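Local coordinates for protein neuraminidase (Influenza A virus, PDB 4K3Y) that is a neuraminidase-like surface protein of a bat influenza A virus, built as a calcium-binding beta propeller, whose enzymatic role is not established, at residues 232-240 with 289-300. Sequence-based numbering, arbitrary orientation.
Sequences FKEPCLGFL and EIYKFLGTLFSV
Phe239 meets the strand 286-294 through almost every atom of its side chain. Its CB lies 3.8 Å from CZ of Phe293. With CG anti to the backbone N (chi1 -170°), the ring is carried on to Tyr291, whose edge enters over its centre: CD2 of Tyr291 comes within 3.6 Å of Phe239 CD1, and the planes of this T-shaped pair stand at 71°. Farther out, CE2 rests on CB of Tyr291, and CZ at the tip reaches the carboxylate carbon of Glu289 near the ring plane. That carboxylate is itself held by a salt bridge to Arg278 and a hydrogen bond to Asn307.

Leu237 lowers CD2 onto the middle of the Phe293 ring, 3.5 Å from its centroid, a CH-pi contact, while CD1 turns to the carbonyl O of Ser299. Next to it the backbones join: Cys236 N donates to Leu297 O at 2.8 Å in a nearly straight bond (164°), and SG, disulfide-linked to Cys253, lies against the carbonyl carbon of Phe298. The Phe298 ring is sandwiched, with Lys233 CB over one face and Leu297 CB over the other. Just before this ring, Thr296 OG1 accepts from Phe298 N in an ST turn. Together these contacts lay the loop that leaves the outermost strand of one four-stranded antiparallel blade, 230-233, against strand 286-294 of the next blade and the turn that follows it, as in the beta propeller of the neuraminidase family.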
loop_
_atom_site.group_PDB
_atom_site.type_symbol
_atom_site.label_atom_id
_atom_site.label_comp_id
_atom_site.label_asym_id
_atom_site.label_seq_id
_atom_site.Cartn_x
_atom_site.Cartn_y
_atom_site.Cartn_z
ATOM N N PHE C 232 36.447 5.680 25.774
ATOM C CA PHE C 232 36.867 5.767 24.385
ATOM C C PHE C 232 38.098 4.881 24.208
ATOM O O PHE C 232 39.005 4.902 25.042
ATOM C CB PHE C 232 37.237 7.209 24.015
ATOM C CG PHE C 232 36.060 8.091 23.670
ATOM C CD1 PHE C 232 35.477 8.042 22.408
ATOM C CD2 PHE C 232 35.559 9.002 24.595
ATOM C CE1 PHE C 232 34.401 8.868 22.079
ATOM C CE2 PHE C 232 34.483 9.833 24.269
ATOM C CZ PHE C 232 33.908 9.761 23.007
ATOM N N LYS C 233 38.145 4.103 23.130
ATOM C CA LYS C 233 39.335 3.301 22.867
ATOM C C LYS C 233 39.980 3.646 21.529
ATOM O O LYS C 233 39.374 4.294 20.681
ATOM C CB LYS C 233 39.018 1.811 22.953
ATOM C CG LYS C 233 38.182 1.448 24.165
ATOM C CD LYS C 233 38.416 0.010 24.588
ATOM C CE LYS C 233 37.612 -0.332 25.829
ATOM N NZ LYS C 233 37.784 -1.767 26.195
ATOM N N GLU C 234 41.225 3.231 21.353
ATOM C CA GLU C 234 41.903 3.419 20.079
ATOM C C GLU C 234 42.487 2.101 19.611
ATOM O O GLU C 234 43.285 1.488 20.316
ATOM C CB GLU C 234 43.013 4.454 20.190
ATOM C CG GLU C 234 43.852 4.557 18.931
ATOM C CD GLU C 234 43.233 5.481 17.885
ATOM O OE1 GLU C 234 42.231 6.161 18.203
ATOM O OE2 GLU C 234 43.755 5.535 16.750
ATOM N N PRO C 235 42.089 1.659 18.414
ATOM C CA PRO C 235 42.549 0.379 17.870
ATOM C C PRO C 235 44.067 0.331 17.739
ATOM O O PRO C 235 44.708 1.292 17.294
ATOM C CB PRO C 235 41.869 0.306 16.494
ATOM C CG PRO C 235 41.508 1.716 16.158
ATOM C CD PRO C 235 41.225 2.387 17.471
ATOM N N CYS C 236 44.625 -0.798 18.153
ATOM C CA CYS C 236 46.062 -0.992 18.170
ATOM C C CYS C 236 46.506 -1.704 16.891
ATOM O O CYS C 236 47.571 -2.321 16.839
ATOM C CB CYS C 236 46.459 -1.783 19.426
ATOM S SG CYS C 236 46.021 -0.964 20.994
ATOM N N LEU C 237 45.687 -1.594 15.850
ATOM C CA LEU C 237 45.931 -2.322 14.607
ATOM C C LEU C 237 46.365 -1.439 13.432
ATOM O O LEU C 237 45.704 -0.457 13.078
ATOM C CB LEU C 237 44.696 -3.142 14.231
ATOM C CG LEU C 237 44.708 -4.628 14.606
ATOM C CD1 LEU C 237 45.429 -4.869 15.915
ATOM C CD2 LEU C 237 43.292 -5.153 14.694
ATOM N N GLY C 238 47.485 -1.819 12.828
ATOM C CA GLY C 238 48.068 -1.083 11.728
ATOM C C GLY C 238 47.305 -1.226 10.426
ATOM O O GLY C 238 47.719 -0.656 9.415
ATOM N N PHE C 239 46.207 -1.989 10.446
ATOM C CA PHE C 239 45.268 -2.076 9.309
ATOM C C PHE C 239 44.312 -0.871 9.336
ATOM O O PHE C 239 43.288 -0.877 10.029
ATOM C CB PHE C 239 44.480 -3.382 9.371
ATOM C CG PHE C 239 43.671 -3.680 8.129
ATOM C CD1 PHE C 239 44.300 -4.063 6.954
ATOM C CD2 PHE C 239 42.274 -3.625 8.150
ATOM C CE1 PHE C 239 43.565 -4.366 5.809
ATOM C CE2 PHE C 239 41.531 -3.920 7.006
ATOM C CZ PHE C 239 42.175 -4.290 5.833
ATOM N N LEU C 240 44.656 0.154 8.570
ATOM C CA LEU C 240 44.042 1.463 8.723
ATOM C C LEU C 240 42.626 1.542 8.179
ATOM O O LEU C 240 42.402 1.375 6.974
ATOM C CB LEU C 240 44.922 2.524 8.057
ATOM C CG LEU C 240 46.324 2.629 8.652
ATOM C CD1 LEU C 240 47.061 3.830 8.079
ATOM C CD2 LEU C 240 46.246 2.707 10.169
ATOM N N GLU C 289 36.732 -4.108 1.539
ATOM C CA GLU C 289 37.274 -5.323 2.131
ATOM C C GLU C 289 36.914 -5.320 3.603
ATOM O O GLU C 289 36.653 -4.265 4.183
ATOM C CB GLU C 289 38.798 -5.437 1.911
ATOM C CG GLU C 289 39.653 -4.331 2.586
ATOM C CD GLU C 289 41.078 -4.253 2.039
ATOM O OE1 GLU C 289 41.632 -5.306 1.631
ATOM O OE2 GLU C 289 41.653 -3.139 2.021
ATOM N N ILE C 290 36.855 -6.504 4.193
ATOM C CA ILE C 290 36.636 -6.615 5.627
ATOM C C ILE C 290 37.564 -7.710 6.151
ATOM O O ILE C 290 37.633 -8.820 5.605
ATOM C CB ILE C 290 35.116 -6.816 6.002
ATOM C CG1 ILE C 290 34.896 -6.642 7.508
ATOM C CG2 ILE C 290 34.550 -8.158 5.473
ATOM C CD1 ILE C 290 33.424 -6.541 7.918
ATOM N N TYR C 291 38.313 -7.363 7.189
ATOM C CA TYR C 291 39.409 -8.189 7.674
ATOM C C TYR C 291 39.060 -8.736 9.049
ATOM O O TYR C 291 38.689 -7.970 9.946
ATOM C CB TYR C 291 40.657 -7.314 7.770
ATOM C CG TYR C 291 41.971 -8.040 7.832
ATOM C CD1 TYR C 291 42.042 -9.423 7.767
ATOM C CD2 TYR C 291 43.152 -7.330 7.956
ATOM C CE1 TYR C 291 43.264 -10.074 7.828
ATOM C CE2 TYR C 291 44.365 -7.963 8.018
ATOM C CZ TYR C 291 44.423 -9.330 7.955
ATOM O OH TYR C 291 45.656 -9.931 8.025
ATOM N N LYS C 292 39.166 -10.056 9.211
ATOM C CA LYS C 292 38.870 -10.692 10.495
ATOM C C LYS C 292 40.137 -10.749 11.341
ATOM O O LYS C 292 41.234 -11.044 10.836
ATOM C CB LYS C 292 38.325 -12.108 10.297
ATOM C CG LYS C 292 37.744 -12.735 11.567
ATOM C CD LYS C 292 38.028 -14.241 11.668
ATOM C CE LYS C 292 37.095 -15.075 10.800
ATOM N NZ LYS C 292 36.787 -16.388 11.427
ATOM N N PHE C 293 39.980 -10.454 12.626
ATOM C CA PHE C 293 41.089 -10.505 13.564
ATOM C C PHE C 293 40.738 -11.455 14.702
ATOM O O PHE C 293 39.607 -11.445 15.202
ATOM C CB PHE C 293 41.413 -9.102 14.095
ATOM C CG PHE C 293 42.029 -8.184 13.059
ATOM C CD1 PHE C 293 43.396 -8.212 12.820
ATOM C CD2 PHE C 293 41.246 -7.291 12.330
ATOM C CE1 PHE C 293 43.977 -7.378 11.870
ATOM C CE2 PHE C 293 41.822 -6.460 11.383
ATOM C CZ PHE C 293 43.196 -6.500 11.157
ATOM N N LEU C 294 41.700 -12.287 15.097
ATOM C CA LEU C 294 41.481 -13.230 16.189
ATOM C C LEU C 294 41.818 -12.531 17.504
ATOM O O LEU C 294 42.992 -12.414 17.863
ATOM C CB LEU C 294 42.344 -14.483 15.999
ATOM C CG LEU C 294 42.297 -15.178 14.628
ATOM C CD1 LEU C 294 43.335 -16.277 14.536
ATOM C CD2 LEU C 294 40.923 -15.738 14.344
ATOM N N GLY C 295 40.789 -12.049 18.203
ATOM C CA GLY C 295 40.976 -11.236 19.397
ATOM C C GLY C 295 40.541 -9.776 19.273
ATOM O O GLY C 295 39.970 -9.367 18.264
ATOM N N THR C 296 40.830 -8.993 20.310
ATOM C CA THR C 296 40.369 -7.606 20.430
ATOM C C THR C 296 41.093 -6.634 19.494
ATOM O O THR C 296 42.237 -6.864 19.102
ATOM C CB THR C 296 40.549 -7.098 21.881
ATOM O OG1 THR C 296 40.111 -5.738 21.976
ATOM C CG2 THR C 296 42.028 -7.193 22.312
ATOM N N LEU C 297 40.425 -5.537 19.150
ATOM C CA LEU C 297 41.029 -4.504 18.319
ATOM C C LEU C 297 42.045 -3.703 19.120
ATOM O O LEU C 297 42.772 -2.881 18.562
ATOM C CB LEU C 297 39.949 -3.551 17.801
ATOM C CG LEU C 297 38.848 -4.135 16.911
ATOM C CD1 LEU C 297 37.656 -3.184 16.809
ATOM C CD2 LEU C 297 39.388 -4.465 15.528
ATOM N N PHE C 298 42.093 -3.949 20.429
ATOM C CA PHE C 298 42.840 -3.090 21.348
ATOM C C PHE C 298 43.998 -3.773 22.082
ATOM O O PHE C 298 44.256 -3.503 23.257
ATOM C CB PHE C 298 41.861 -2.456 22.326
ATOM C CG PHE C 298 40.624 -1.946 21.662
ATOM C CD1 PHE C 298 40.698 -0.899 20.747
ATOM C CD2 PHE C 298 39.390 -2.519 21.929
ATOM C CE1 PHE C 298 39.559 -0.421 20.116
ATOM C CE2 PHE C 298 38.238 -2.046 21.308
ATOM C CZ PHE C 298 38.323 -0.993 20.397
ATOM N N SER C 299 44.671 -4.672 21.369
ATOM C CA SER C 299 45.970 -5.199 21.756
ATOM C C SER C 299 46.854 -5.120 20.526
ATOM O O SER C 299 46.360 -5.028 19.410
ATOM C CB SER C 299 45.872 -6.650 22.202
ATOM O OG SER C 299 47.099 -7.310 21.934
ATOM N N VAL C 300 48.163 -5.157 20.719
ATOM C CA VAL C 300 49.079 -5.103 19.590
ATOM C C VAL C 300 49.423 -6.521 19.159
ATOM O O VAL C 300 50.003 -6.752 18.095
ATOM C CB VAL C 300 50.345 -4.337 19.965
ATOM C CG1 VAL C 300 50.358 -2.975 19.296
ATOM C CG2 VAL C 300 50.413 -4.188 21.486
#